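Local coordinates for peptide ABC transporter, peptide-binding protein (Thermus thermophilus, PDB 2D5W), which probably captures oligopeptides for uptake by an ABC transporter, and is seen here in complex with a pentapeptide, at residues 33-38 and 247-252; 48-53 and 591-596; 270-275 and 572-577; 355-360 and 547-552; 567-570 and 576-579. All blocks are in the same frame, centred on the assembly; numbering follows the deposited sequence.

Contact 1 (33-38 and 247-252); sequences KSEIEQ and VVYRFI
Helix 31-40 packs on strand 246-251 of the mixed five-stranded sheet, and two consecutive residues of the helix, Glu35 and Ile36, meet Tyr249, one at its hydroxyl and the other over its ring. Tyr249 OH donates to Glu35 OE1 over 2.6 Å, reaching that oxygen on its anti side and 29° out of the carboxylate plane. Glu35 gets there as an extended arm, its CG anti to the backbone N (chi1 -175°). The same OE1 is also hydrogen-bonded to Ser271 OG, so two hydroxyls grip one buried oxygen and help fix the rotation of the carboxylate. Ile36 CG1 stands 3.5 Å from the centroid of the Tyr249 ring and 8° off the normal, a CH-pi contact almost exactly over the centre. This is the helix-on-sheet layering of an alpha/beta lobe of the periplasmic binding protein fold, with the axes of 33-38 and 247-251 approaching to 10.9 Å and running nearly antiparallel. Farther along the same side chain, Ile36 CD1 comes 3.8 Å from Phe251 CZ, in the plane of that ring and at its edge. With a phenylalanine in place of Tyr249, the cover over Ile36 could stay, but Glu35 OE1 would probably be left without one of its two buried hydroxyl partners. On the flank of the helix, Gln38 NE2 donates to Glu35 O, 3.2 Å away, and also to Pro575 O.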
# COMPACT_ATOMS: atom_id res chain seq x y z
N LYS A 33 -1.24 4.18 -7.30
CA LYS A 33 -0.90 3.38 -8.47
C LYS A 33 -1.78 2.12 -8.52
O LYS A 33 -2.33 1.78 -9.56
CB LYS A 33 0.58 3.00 -8.40
CG LYS A 33 1.09 2.08 -9.50
CD LYS A 33 2.61 1.95 -9.39
CE LYS A 33 3.19 0.91 -10.32
NZ LYS A 33 3.17 -0.45 -9.72
N SER A 34 -1.93 1.45 -7.39
CA SER A 34 -2.76 0.25 -7.34
C SER A 34 -4.23 0.55 -7.62
O SER A 34 -4.90 -0.21 -8.31
CB SER A 34 -2.62 -0.43 -5.99
OG SER A 34 -1.40 -1.16 -5.92
N GLU A 35 -4.73 1.66 -7.10
CA GLU A 35 -6.12 2.02 -7.32
C GLU A 35 -6.39 2.25 -8.80
O GLU A 35 -7.34 1.71 -9.37
CB GLU A 35 -6.48 3.27 -6.54
CG GLU A 35 -7.95 3.63 -6.62
CD GLU A 35 -8.24 4.98 -6.00
OE1 GLU A 35 -8.15 5.99 -6.72
OE2 GLU A 35 -8.55 5.02 -4.79
N ILE A 36 -5.55 3.05 -9.44
CA ILE A 36 -5.70 3.35 -10.85
C ILE A 36 -5.60 2.08 -11.69
O ILE A 36 -6.35 1.88 -12.64
CB ILE A 36 -4.62 4.36 -11.32
CG1 ILE A 36 -4.92 5.72 -10.70
CG2 ILE A 36 -4.60 4.45 -12.84
CD1 ILE A 36 -3.85 6.75 -10.96
N GLU A 37 -4.67 1.20 -11.32
CA GLU A 37 -4.50 -0.02 -12.08
C GLU A 37 -5.68 -0.97 -12.06
O GLU A 37 -5.77 -1.86 -12.90
CB GLU A 37 -3.20 -0.71 -11.67
CG GLU A 37 -2.00 0.05 -12.21
CD GLU A 37 -0.68 -0.61 -11.92
OE1 GLU A 37 0.36 -0.08 -12.40
OE2 GLU A 37 -0.66 -1.64 -11.22
N GLN A 38 -6.61 -0.80 -11.11
CA GLN A 38 -7.78 -1.66 -11.10
C GLN A 38 -8.58 -1.40 -12.38
O GLN A 38 -9.19 -2.31 -12.94
CB GLN A 38 -8.69 -1.35 -9.92
CG GLN A 38 -8.13 -1.65 -8.56
CD GLN A 38 -9.11 -1.22 -7.50
OE1 GLN A 38 -9.73 -2.04 -6.83
NE2 GLN A 38 -9.28 0.09 -7.37
N VAL A 247 -12.37 7.59 -18.33
CA VAL A 247 -12.05 7.83 -16.92
C VAL A 247 -10.77 8.64 -16.91
O VAL A 247 -9.77 8.26 -17.52
CB VAL A 247 -11.80 6.53 -16.14
CG1 VAL A 247 -11.41 6.85 -14.70
CG2 VAL A 247 -13.05 5.65 -16.16
N VAL A 248 -10.80 9.77 -16.22
CA VAL A 248 -9.63 10.63 -16.13
C VAL A 248 -9.28 10.92 -14.69
O VAL A 248 -10.12 11.39 -13.91
CB VAL A 248 -9.85 11.98 -16.85
CG1 VAL A 248 -8.63 12.88 -16.67
CG2 VAL A 248 -10.14 11.76 -18.32
N TYR A 249 -8.04 10.62 -14.31
CA TYR A 249 -7.55 10.93 -12.98
C TYR A 249 -6.83 12.27 -13.11
O TYR A 249 -5.97 12.44 -13.98
CB TYR A 249 -6.55 9.88 -12.50
CG TYR A 249 -7.15 8.80 -11.64
CD1 TYR A 249 -6.99 8.83 -10.25
CD2 TYR A 249 -7.86 7.74 -12.20
CE1 TYR A 249 -7.54 7.83 -9.45
CE2 TYR A 249 -8.41 6.75 -11.41
CZ TYR A 249 -8.25 6.79 -10.04
OH TYR A 249 -8.80 5.80 -9.26
N ARG A 250 -7.21 13.23 -12.27
CA ARG A 250 -6.59 14.54 -12.24
C ARG A 250 -5.78 14.62 -10.96
O ARG A 250 -6.29 14.32 -9.88
CB ARG A 250 -7.65 15.65 -12.25
CG ARG A 250 -8.24 15.93 -13.62
CD ARG A 250 -9.23 17.08 -13.54
NE ARG A 250 -8.63 18.28 -12.98
CZ ARG A 250 -9.32 19.36 -12.61
NH1 ARG A 250 -8.69 20.42 -12.11
NH2 ARG A 250 -10.64 19.38 -12.75
N PHE A 251 -4.52 15.02 -11.09
CA PHE A 251 -3.62 15.10 -9.94
C PHE A 251 -3.35 16.52 -9.49
O PHE A 251 -2.90 17.36 -10.27
CB PHE A 251 -2.30 14.41 -10.30
CG PHE A 251 -2.48 13.00 -10.76
CD1 PHE A 251 -2.92 12.02 -9.87
CD2 PHE A 251 -2.26 12.65 -12.09
CE1 PHE A 251 -3.15 10.72 -10.30
CE2 PHE A 251 -2.49 11.34 -12.53
CZ PHE A 251 -2.94 10.38 -11.63
N ILE A 252 -3.64 16.77 -8.22
CA ILE A 252 -3.41 18.08 -7.61
C ILE A 252 -2.70 17.77 -6.29
O ILE A 252 -3.33 17.31 -5.33
CB ILE A 252 -4.74 18.83 -7.38
CG1 ILE A 252 -5.45 19.03 -8.72
CG2 ILE A 252 -4.47 20.19 -6.73
CD1 ILE A 252 -6.81 19.70 -8.61

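Contact 2 (48-53 and 591-596); sequences NADSQN and KKWDQA
Trp593 brings the six-membered end of its indole against three successive residues, Asn48, Ala49 and Asp50, of a type I beta turn that runs from Asn48 to Ser51. The apolar part is a loose set of carbon contacts: Ala49 CB lies 4.0 Å from Trp593 CE3, and Asn48 CB is 3.9 Å from Trp593 CH2. Asp50 adds a polar group beside the aromatic one. Its CG sits in the ring plane at the edge and its OD1 is 3.5 Å from Trp593 CZ3, with carboxylate and ring turned 57° against each other. The other oxygen, Asp50 OD2, is hydrogen-bonded to Tyr598 OH. Hydrogen bonds act within the 48-53 segment: Ser51 N donates to Asn48 O over 2.9 Å and closes the turn, and just past it Gln52 N reaches Asn48 OD1 at 3.0 Å from above its carbonyl plane. The Asn48 side chain can take that bond because its CG lies between the backbone N and the carbonyl carbon (chi1 66°), which folds OD1 back over the turn. At the far end of the indole, Trp593 NE1 is held by Glu581 OE2, and the ring meets Trp577 edge-to-face. The turn links strand 45-47 to strand 53-55, whereas 591-596 follows strand 583-584 and is backed by strand 293-308, where Gln595 packs on Trp296 and Val298.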
# COMPACT_ATOMS: atom_id res chain seq x y z
N ASN A 48 -15.07 -8.03 -3.31
CA ASN A 48 -16.06 -6.97 -3.31
C ASN A 48 -16.27 -6.20 -2.01
O ASN A 48 -15.62 -6.47 -1.00
CB ASN A 48 -17.41 -7.49 -3.84
CG ASN A 48 -18.05 -8.52 -2.93
OD1 ASN A 48 -17.86 -8.51 -1.71
ND2 ASN A 48 -18.85 -9.41 -3.51
N ALA A 49 -17.18 -5.24 -2.04
CA ALA A 49 -17.47 -4.40 -0.89
C ALA A 49 -18.05 -5.17 0.29
O ALA A 49 -17.98 -4.70 1.43
CB ALA A 49 -18.42 -3.27 -1.29
N ASP A 50 -18.61 -6.34 0.02
CA ASP A 50 -19.19 -7.18 1.06
C ASP A 50 -18.12 -8.13 1.61
O ASP A 50 -18.43 -9.07 2.34
CB ASP A 50 -20.36 -7.99 0.50
CG ASP A 50 -21.61 -7.16 0.31
OD1 ASP A 50 -22.46 -7.54 -0.52
OD2 ASP A 50 -21.76 -6.13 1.01
N SER A 51 -16.86 -7.86 1.25
CA SER A 51 -15.73 -8.67 1.70
C SER A 51 -15.84 -10.13 1.26
O SER A 51 -15.60 -11.05 2.05
CB SER A 51 -15.60 -8.59 3.22
OG SER A 51 -15.37 -7.26 3.63
N GLN A 52 -16.21 -10.32 0.00
CA GLN A 52 -16.35 -11.66 -0.55
C GLN A 52 -15.57 -11.80 -1.85
O GLN A 52 -15.51 -10.87 -2.66
CB GLN A 52 -17.81 -11.97 -0.88
CG GLN A 52 -18.80 -11.67 0.22
CD GLN A 52 -20.22 -11.80 -0.27
OE1 GLN A 52 -20.59 -11.21 -1.29
NE2 GLN A 52 -21.03 -12.56 0.45
N ASN A 53 -14.97 -12.97 -2.04
CA ASN A 53 -14.27 -13.24 -3.29
C ASN A 53 -15.35 -13.38 -4.34
O ASN A 53 -16.44 -13.88 -4.06
CB ASN A 53 -13.51 -14.57 -3.24
CG ASN A 53 -12.27 -14.52 -2.38
OD1 ASN A 53 -11.63 -13.48 -2.25
ND2 ASN A 53 -11.90 -15.67 -1.81
N LYS A 591 -27.90 0.85 -10.41
CA LYS A 591 -27.30 0.84 -9.08
C LYS A 591 -27.31 -0.57 -8.52
O LYS A 591 -28.36 -1.22 -8.48
CB LYS A 591 -28.07 1.79 -8.16
CG LYS A 591 -27.42 1.97 -6.80
CD LYS A 591 -28.22 2.92 -5.93
CE LYS A 591 -27.54 3.14 -4.59
NZ LYS A 591 -28.34 4.01 -3.69
N LYS A 592 -26.15 -1.04 -8.07
CA LYS A 592 -26.02 -2.39 -7.51
C LYS A 592 -25.43 -2.36 -6.11
O LYS A 592 -25.52 -3.35 -5.36
CB LYS A 592 -25.13 -3.25 -8.41
CG LYS A 592 -25.72 -3.57 -9.77
CD LYS A 592 -26.96 -4.44 -9.63
CE LYS A 592 -27.52 -4.80 -11.00
NZ LYS A 592 -26.53 -5.53 -11.83
N TRP A 593 -24.80 -1.25 -5.75
CA TRP A 593 -24.19 -1.10 -4.43
C TRP A 593 -24.59 0.24 -3.83
O TRP A 593 -24.88 1.19 -4.55
CB TRP A 593 -22.66 -1.15 -4.55
CG TRP A 593 -22.15 -2.37 -5.24
CD1 TRP A 593 -21.98 -2.55 -6.59
CD2 TRP A 593 -21.81 -3.62 -4.63
NE1 TRP A 593 -21.57 -3.83 -6.85
CE2 TRP A 593 -21.46 -4.51 -5.66
CE3 TRP A 593 -21.78 -4.08 -3.30
CZ2 TRP A 593 -21.07 -5.84 -5.41
CZ3 TRP A 593 -21.40 -5.39 -3.06
CH2 TRP A 593 -21.05 -6.25 -4.11
N ASP A 594 -24.62 0.31 -2.50
CA ASP A 594 -24.93 1.56 -1.82
C ASP A 594 -23.86 1.79 -0.77
O ASP A 594 -23.58 0.92 0.05
CB ASP A 594 -26.30 1.53 -1.14
CG ASP A 594 -26.67 2.89 -0.56
OD1 ASP A 594 -27.03 3.80 -1.33
OD2 ASP A 594 -26.57 3.05 0.68
N GLN A 595 -23.28 2.98 -0.80
CA GLN A 595 -22.20 3.33 0.10
C GLN A 595 -22.53 3.37 1.60
O GLN A 595 -21.68 3.07 2.43
CB GLN A 595 -21.62 4.69 -0.32
CG GLN A 595 -20.40 5.11 0.48
CD GLN A 595 -19.24 4.17 0.27
OE1 GLN A 595 -18.53 4.24 -0.74
NE2 GLN A 595 -19.04 3.26 1.21
N ALA A 596 -23.76 3.74 1.93
CA ALA A 596 -24.18 3.87 3.32
C ALA A 596 -23.76 2.76 4.29
O ALA A 596 -23.12 3.03 5.31
CB ALA A 596 -25.69 4.07 3.39

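Contact 3 (270-275 and 572-577); sequences TSSVSL and YGYPGW
Ser272 and Tyr574 make the close part of this contact, with their CA atoms 5.6 Å apart and CB against CB at 3.6 Å. Ser272 OG is just as near, 3.6 Å from Tyr574 CB, and lies in the plane of the tyrosine ring at its edge. That hydroxyl is hydrogen-bonded to Glu35 OE2 on helix 31-40; against the tyrosine it only packs. Tyr574 CG occupies the position between its backbone N and carbonyl carbon (chi1 44°), and although its CB faces Ser272 the rest of the side chain leads away. Tyr572 CB covers one face of the ring, 3.9 Å above the plane and toward the rim. Looser contact begins at Pro575, whose CD stays 4.2 Å from Ser272 CB. The 270-275 segment leaves strand 269-270 through an ST turn: Ser271 OG accepts from Val273 N at 2.9 Å in a nearly straight bond (169°), and Ser274 OG returns to Ser271 O over 2.7 Å. The bend runs beside the bound peptide, in the ligand cleft of this periplasmic binding protein fold. That side of the contact is turned to ligand rather than to bulk solvent. Ser272 O accepts a hydrogen bond from a basic side chain of the bound peptide, and Val273 and Tyr574 pack on a basic side chain of it. Tyr572 OH is hydrogen-bonded to the peptide backbone, and its ring makes a cation-pi contact with a basic side chain. Between the two tyrosines, Gly573 has backbone angles at which a CB would jam against the carbonyl O of Tyr572.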
# COMPACT_ATOMS: atom_id res chain seq x y z
N THR A 270 -13.79 11.39 -5.77
CA THR A 270 -12.43 11.45 -5.27
C THR A 270 -11.85 10.06 -5.05
O THR A 270 -12.56 9.09 -4.82
CB THR A 270 -12.34 12.26 -3.96
OG1 THR A 270 -13.27 11.73 -3.00
CG2 THR A 270 -12.64 13.73 -4.21
N SER A 271 -10.53 10.00 -5.17
CA SER A 271 -9.74 8.79 -5.01
C SER A 271 -9.58 8.46 -3.53
O SER A 271 -9.90 9.28 -2.66
CB SER A 271 -8.36 9.03 -5.64
OG SER A 271 -7.40 8.05 -5.28
N SER A 272 -9.09 7.27 -3.23
CA SER A 272 -8.81 6.89 -1.85
C SER A 272 -7.58 7.69 -1.42
O SER A 272 -7.26 7.76 -0.23
CB SER A 272 -8.53 5.39 -1.74
OG SER A 272 -7.33 5.03 -2.40
N VAL A 273 -6.87 8.27 -2.39
CA VAL A 273 -5.69 9.09 -2.11
C VAL A 273 -6.01 10.50 -2.62
O VAL A 273 -5.63 10.89 -3.72
CB VAL A 273 -4.43 8.55 -2.82
CG1 VAL A 273 -3.21 9.35 -2.38
CG2 VAL A 273 -4.24 7.08 -2.48
N SER A 274 -6.73 11.25 -1.80
CA SER A 274 -7.15 12.59 -2.17
C SER A 274 -7.18 13.55 -0.99
O SER A 274 -6.14 14.06 -0.60
CB SER A 274 -8.53 12.52 -2.85
OG SER A 274 -9.49 11.86 -2.03
N LEU A 275 -8.36 13.78 -0.44
CA LEU A 275 -8.55 14.68 0.69
C LEU A 275 -8.35 13.98 2.02
O LEU A 275 -8.55 12.77 2.13
CB LEU A 275 -9.96 15.27 0.65
CG LEU A 275 -10.40 15.94 -0.65
CD1 LEU A 275 -11.86 16.36 -0.54
CD2 LEU A 275 -9.51 17.13 -0.94
N TYR A 572 -7.60 -3.66 -0.71
CA TYR A 572 -7.06 -2.57 0.10
C TYR A 572 -8.06 -1.51 0.56
O TYR A 572 -7.67 -0.53 1.19
CB TYR A 572 -5.93 -1.89 -0.67
CG TYR A 572 -4.73 -2.78 -0.85
CD1 TYR A 572 -3.83 -3.00 0.19
CD2 TYR A 572 -4.48 -3.40 -2.07
CE1 TYR A 572 -2.72 -3.82 0.03
CE2 TYR A 572 -3.37 -4.22 -2.25
CZ TYR A 572 -2.49 -4.43 -1.20
OH TYR A 572 -1.39 -5.23 -1.37
N GLY A 573 -9.33 -1.70 0.23
CA GLY A 573 -10.32 -0.75 0.68
C GLY A 573 -10.37 0.55 -0.09
O GLY A 573 -10.16 1.63 0.46
N TYR A 574 -10.63 0.44 -1.38
CA TYR A 574 -10.77 1.61 -2.21
C TYR A 574 -11.79 1.35 -3.30
O TYR A 574 -12.24 0.22 -3.49
CB TYR A 574 -9.41 2.07 -2.78
CG TYR A 574 -8.50 1.00 -3.35
CD1 TYR A 574 -7.13 1.23 -3.44
CD2 TYR A 574 -8.99 -0.21 -3.83
CE1 TYR A 574 -6.26 0.29 -3.98
CE2 TYR A 574 -8.13 -1.17 -4.38
CZ TYR A 574 -6.77 -0.90 -4.45
OH TYR A 574 -5.91 -1.83 -5.00
N PRO A 575 -12.21 2.41 -4.00
CA PRO A 575 -13.19 2.27 -5.07
C PRO A 575 -12.51 1.79 -6.34
O PRO A 575 -11.28 1.73 -6.40
CB PRO A 575 -13.73 3.69 -5.22
CG PRO A 575 -12.52 4.52 -4.93
CD PRO A 575 -11.90 3.83 -3.74
N GLY A 576 -13.30 1.41 -7.33
CA GLY A 576 -12.74 0.97 -8.60
C GLY A 576 -12.51 -0.51 -8.79
O GLY A 576 -11.98 -0.92 -9.82
N TRP A 577 -12.92 -1.32 -7.81
CA TRP A 577 -12.76 -2.77 -7.87
C TRP A 577 -13.84 -3.41 -8.75
O TRP A 577 -13.81 -4.61 -9.04
CB TRP A 577 -12.83 -3.35 -6.46
CG TRP A 577 -14.06 -2.89 -5.73
CD1 TRP A 577 -14.21 -1.72 -5.03
CD2 TRP A 577 -15.34 -3.51 -5.75
NE1 TRP A 577 -15.51 -1.58 -4.62
CE2 TRP A 577 -16.23 -2.67 -5.05
CE3 TRP A 577 -15.83 -4.70 -6.30
CZ2 TRP A 577 -17.58 -2.98 -4.88
CZ3 TRP A 577 -17.18 -5.01 -6.14
CH2 TRP A 577 -18.04 -4.15 -5.43

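Contact 4 (355-360 and 547-552); sequences WIAPVN and LYFRAN
Phe549 lays one face of its ring under the Ala357-Pro358 step of the facing loop. Pro358 CD stands 3.6 Å from the centroid of the Phe549 ring and 17° off the normal, displaced toward the rim on the CD2 side. Ala357 CA comes over the same face, 3.9 Å from the centroid of the Phe549 ring, and its CB touches Phe549 CD1 at 3.8 Å. Both carbons make CH-pi contacts, while Ile356 O approaches Phe549 CZ to 3.4 Å. That carbonyl oxygen is buried here with no polar partner in the model. One step outward, the loop is shaped by a type I beta turn from Ala357 to Asn360, closed by Asn360 N donating to Ala357 O over 2.9 Å. The phenylalanine is aimed by its first torsion, CG anti to the carbonyl carbon (chi1 -65°), and its ring also meets that of Trp303. Farther out, Trp355 NE1 is hydrogen-bonded to Glu474 OE2. Strand 544-557 runs antiparallel to strand 293-308, and just before Phe549 the pairing is broken by a classic beta bulge, with Leu547 and Tyr548 set opposite the single residue Glu304.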
# COMPACT_ATOMS: atom_id res chain seq x y z
N TRP A 355 0.12 -1.45 14.99
CA TRP A 355 0.09 -1.26 13.54
C TRP A 355 -1.12 -1.86 12.83
O TRP A 355 -1.35 -1.57 11.66
CB TRP A 355 1.38 -1.80 12.90
CG TRP A 355 1.37 -3.29 12.62
CD1 TRP A 355 0.97 -3.90 11.46
CD2 TRP A 355 1.74 -4.34 13.52
NE1 TRP A 355 1.06 -5.27 11.59
CE2 TRP A 355 1.53 -5.56 12.84
CE3 TRP A 355 2.22 -4.37 14.83
CZ2 TRP A 355 1.78 -6.80 13.44
CZ3 TRP A 355 2.47 -5.60 15.43
CH2 TRP A 355 2.25 -6.80 14.73
N ILE A 356 -1.88 -2.68 13.55
CA ILE A 356 -3.07 -3.32 12.97
C ILE A 356 -4.32 -2.52 13.33
O ILE A 356 -4.61 -2.32 14.51
CB ILE A 356 -3.21 -4.77 13.50
CG1 ILE A 356 -1.98 -5.59 13.09
CG2 ILE A 356 -4.48 -5.40 12.95
CD1 ILE A 356 -1.99 -7.02 13.60
N ALA A 357 -5.05 -2.06 12.32
CA ALA A 357 -6.25 -1.27 12.53
C ALA A 357 -7.41 -2.07 13.12
O ALA A 357 -7.51 -3.28 12.89
CB ALA A 357 -6.69 -0.62 11.22
N PRO A 358 -8.29 -1.41 13.89
CA PRO A 358 -9.44 -2.06 14.52
C PRO A 358 -10.35 -2.84 13.57
O PRO A 358 -11.00 -3.80 13.99
CB PRO A 358 -10.16 -0.90 15.19
CG PRO A 358 -9.03 -0.01 15.59
CD PRO A 358 -8.15 -0.02 14.36
N VAL A 359 -10.42 -2.44 12.30
CA VAL A 359 -11.27 -3.15 11.35
C VAL A 359 -10.81 -4.60 11.18
O VAL A 359 -11.58 -5.45 10.74
CB VAL A 359 -11.30 -2.47 9.96
CG1 VAL A 359 -11.98 -1.12 10.05
CG2 VAL A 359 -9.89 -2.32 9.41
N ASN A 360 -9.56 -4.88 11.53
CA ASN A 360 -9.04 -6.24 11.45
C ASN A 360 -9.18 -6.85 12.85
O ASN A 360 -8.69 -6.29 13.83
CB ASN A 360 -7.56 -6.23 11.04
CG ASN A 360 -7.03 -7.62 10.75
OD1 ASN A 360 -7.23 -8.55 11.54
ND2 ASN A 360 -6.36 -7.78 9.62
N LEU A 547 0.68 6.68 14.98
CA LEU A 547 0.03 7.97 15.18
C LEU A 547 -1.49 7.82 15.33
O LEU A 547 -2.03 8.00 16.42
CB LEU A 547 0.38 8.95 14.05
CG LEU A 547 1.86 9.35 13.98
CD1 LEU A 547 2.04 10.41 12.89
CD2 LEU A 547 2.34 9.89 15.33
N TYR A 548 -2.18 7.49 14.24
CA TYR A 548 -3.63 7.31 14.30
C TYR A 548 -4.16 6.45 13.16
O TYR A 548 -3.49 6.27 12.14
CB TYR A 548 -4.35 8.67 14.31
CG TYR A 548 -3.97 9.64 13.20
CD1 TYR A 548 -2.93 10.56 13.37
CD2 TYR A 548 -4.66 9.64 11.99
CE1 TYR A 548 -2.60 11.47 12.36
CE2 TYR A 548 -4.33 10.53 10.97
CZ TYR A 548 -3.31 11.44 11.16
OH TYR A 548 -3.01 12.32 10.15
N PHE A 549 -5.36 5.91 13.35
CA PHE A 549 -6.01 5.08 12.34
C PHE A 549 -6.95 5.99 11.55
O PHE A 549 -7.72 6.77 12.13
CB PHE A 549 -6.80 3.94 12.98
CG PHE A 549 -5.93 2.94 13.71
CD1 PHE A 549 -4.96 2.22 13.03
CD2 PHE A 549 -6.11 2.72 15.07
CE1 PHE A 549 -4.17 1.28 13.70
CE2 PHE A 549 -5.33 1.79 15.74
CZ PHE A 549 -4.36 1.07 15.06
N ARG A 550 -6.90 5.88 10.23
CA ARG A 550 -7.69 6.74 9.35
C ARG A 550 -8.91 6.13 8.69
O ARG A 550 -9.05 4.91 8.59
CB ARG A 550 -6.79 7.28 8.25
CG ARG A 550 -5.70 8.20 8.76
CD ARG A 550 -4.64 8.49 7.71
NE ARG A 550 -5.19 9.03 6.47
CZ ARG A 550 -4.44 9.44 5.46
NH1 ARG A 550 -5.02 9.92 4.36
NH2 ARG A 550 -3.12 9.37 5.54
N ALA A 551 -9.80 7.02 8.26
CA ALA A 551 -11.00 6.67 7.52
C ALA A 551 -10.90 7.57 6.29
O ALA A 551 -10.55 8.75 6.41
CB ALA A 551 -12.26 7.01 8.31
N ASN A 552 -11.16 7.02 5.11
CA ASN A 552 -11.07 7.80 3.88
C ASN A 552 -12.35 8.55 3.56
O ASN A 552 -13.44 7.97 3.58
CB ASN A 552 -10.77 6.90 2.67
CG ASN A 552 -9.37 6.31 2.70
OD1 ASN A 552 -8.42 6.95 3.14
ND2 ASN A 552 -9.24 5.09 2.19

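Contact 5 (567-570 and 576-579); sequences AYSG and GWNA
Ser569 OG is held by two backbone groups, accepting from Ser566 N and donating to Tyr574 O, while Ser569 CB presses on the indole of Trp577. Both residues belong to the long irregular loop between strands 560-561 and 583-584, which doubles back on itself here with only five residues between the two segments. Ser569 CB lies over the five-membered ring, 3.8 Å from its centroid and 28° off the normal, a CH-pi contact in which NE1 and CD1 of Trp577 are the nearest atoms, each 3.5 Å from that CB. On the opposite face, Asn578 CG stands 3.8 Å above the ring plane, so the indole lies between the CB of Ser569 and the amide of Asn578. Trp577 CG sits between the backbone N and carbonyl carbon (chi1 52°), which folds the indole back toward residues 567-570 and lets NE1 donate to Val564 O. A leucine in place of Trp577 is likely to leave Val564 O without that donor and to open a gap beneath Ser569 CB. Next to the ring the two backbones come close: the CA atoms of Gly570 and Trp577 are 4.8 Å apart, and Gly570 CA touches Trp577 CB at 3.6 Å. Gly570 has a positive phi, and a CB modelled on it would fall 3.1 Å from Trp577 CB. Asn578 is itself fixed at its amide, where ND2 bonds to both Glu581 OE2 and Asn562 O.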
# COMPACT_ATOMS: atom_id res chain seq x y z
N ALA A 567 -14.06 -1.17 3.82
CA ALA A 567 -12.79 -1.35 4.50
C ALA A 567 -11.77 -2.13 3.68
O ALA A 567 -10.59 -1.79 3.66
CB ALA A 567 -13.01 -2.04 5.84
N TYR A 568 -12.23 -3.16 2.98
CA TYR A 568 -11.33 -3.99 2.20
C TYR A 568 -11.74 -4.24 0.74
O TYR A 568 -11.24 -5.18 0.12
CB TYR A 568 -11.11 -5.33 2.92
CG TYR A 568 -10.40 -5.20 4.24
CD1 TYR A 568 -11.08 -5.39 5.45
CD2 TYR A 568 -9.03 -4.92 4.30
CE1 TYR A 568 -10.41 -5.31 6.67
CE2 TYR A 568 -8.36 -4.83 5.51
CZ TYR A 568 -9.05 -5.03 6.70
OH TYR A 568 -8.39 -4.98 7.90
N SER A 569 -12.62 -3.42 0.20
CA SER A 569 -13.04 -3.60 -1.19
C SER A 569 -11.80 -3.53 -2.09
O SER A 569 -10.94 -2.67 -1.91
CB SER A 569 -14.05 -2.52 -1.60
OG SER A 569 -13.53 -1.21 -1.42
N GLY A 570 -11.72 -4.45 -3.04
CA GLY A 570 -10.57 -4.49 -3.93
C GLY A 570 -9.32 -4.92 -3.18
O GLY A 570 -8.20 -4.77 -3.67
N GLY A 576 -13.30 1.41 -7.33
CA GLY A 576 -12.74 0.97 -8.60
C GLY A 576 -12.51 -0.51 -8.79
O GLY A 576 -11.98 -0.92 -9.82
N TRP A 577 -12.92 -1.32 -7.81
CA TRP A 577 -12.76 -2.77 -7.87
C TRP A 577 -13.84 -3.41 -8.75
O TRP A 577 -13.81 -4.61 -9.04
CB TRP A 577 -12.83 -3.35 -6.46
CG TRP A 577 -14.06 -2.89 -5.73
CD1 TRP A 577 -14.21 -1.72 -5.03
CD2 TRP A 577 -15.34 -3.51 -5.75
NE1 TRP A 577 -15.51 -1.58 -4.62
CE2 TRP A 577 -16.23 -2.67 -5.05
CE3 TRP A 577 -15.83 -4.70 -6.30
CZ2 TRP A 577 -17.58 -2.98 -4.88
CZ3 TRP A 577 -17.18 -5.01 -6.14
CH2 TRP A 577 -18.04 -4.15 -5.43
N ASN A 578 -14.81 -2.59 -9.17
CA ASN A 578 -15.94 -3.01 -10.01
C ASN A 578 -16.09 -1.93 -11.07
O ASN A 578 -17.20 -1.55 -11.44
CB ASN A 578 -17.20 -3.06 -9.15
CG ASN A 578 -17.57 -1.69 -8.59
OD1 ASN A 578 -16.70 -0.84 -8.37
ND2 ASN A 578 -18.86 -1.47 -8.34
N ALA A 579 -14.96 -1.46 -11.58
CA ALA A 579 -14.93 -0.37 -12.54
C ALA A 579 -15.82 -0.47 -13.78
O ALA A 579 -16.20 0.55 -14.35
CB ALA A 579 -13.49 -0.08 -12.96

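How the contacts relate
From the N terminus, contact 1 opens on helix 31-40 and contact 2 soon after it; contact 1 closes on strand 246-251, long before contact 2 closes near the C terminus, so the two cross. Contact 3 opens next, beyond strand 269-270. Contact 4 is nested inside its loop, joining the 355-360 turn to strand 544-557. Contact 5 is a short local closure at the end of that loop and shares Gly576 and Trp577 with contact 3. Contacts 3, 4 and 5 all lie within the loop closed by contact 2. The 567-579 region is the meeting place, touching helix 31-40, the 48-53 turn, the 355-360 turn and the 591-596 segment.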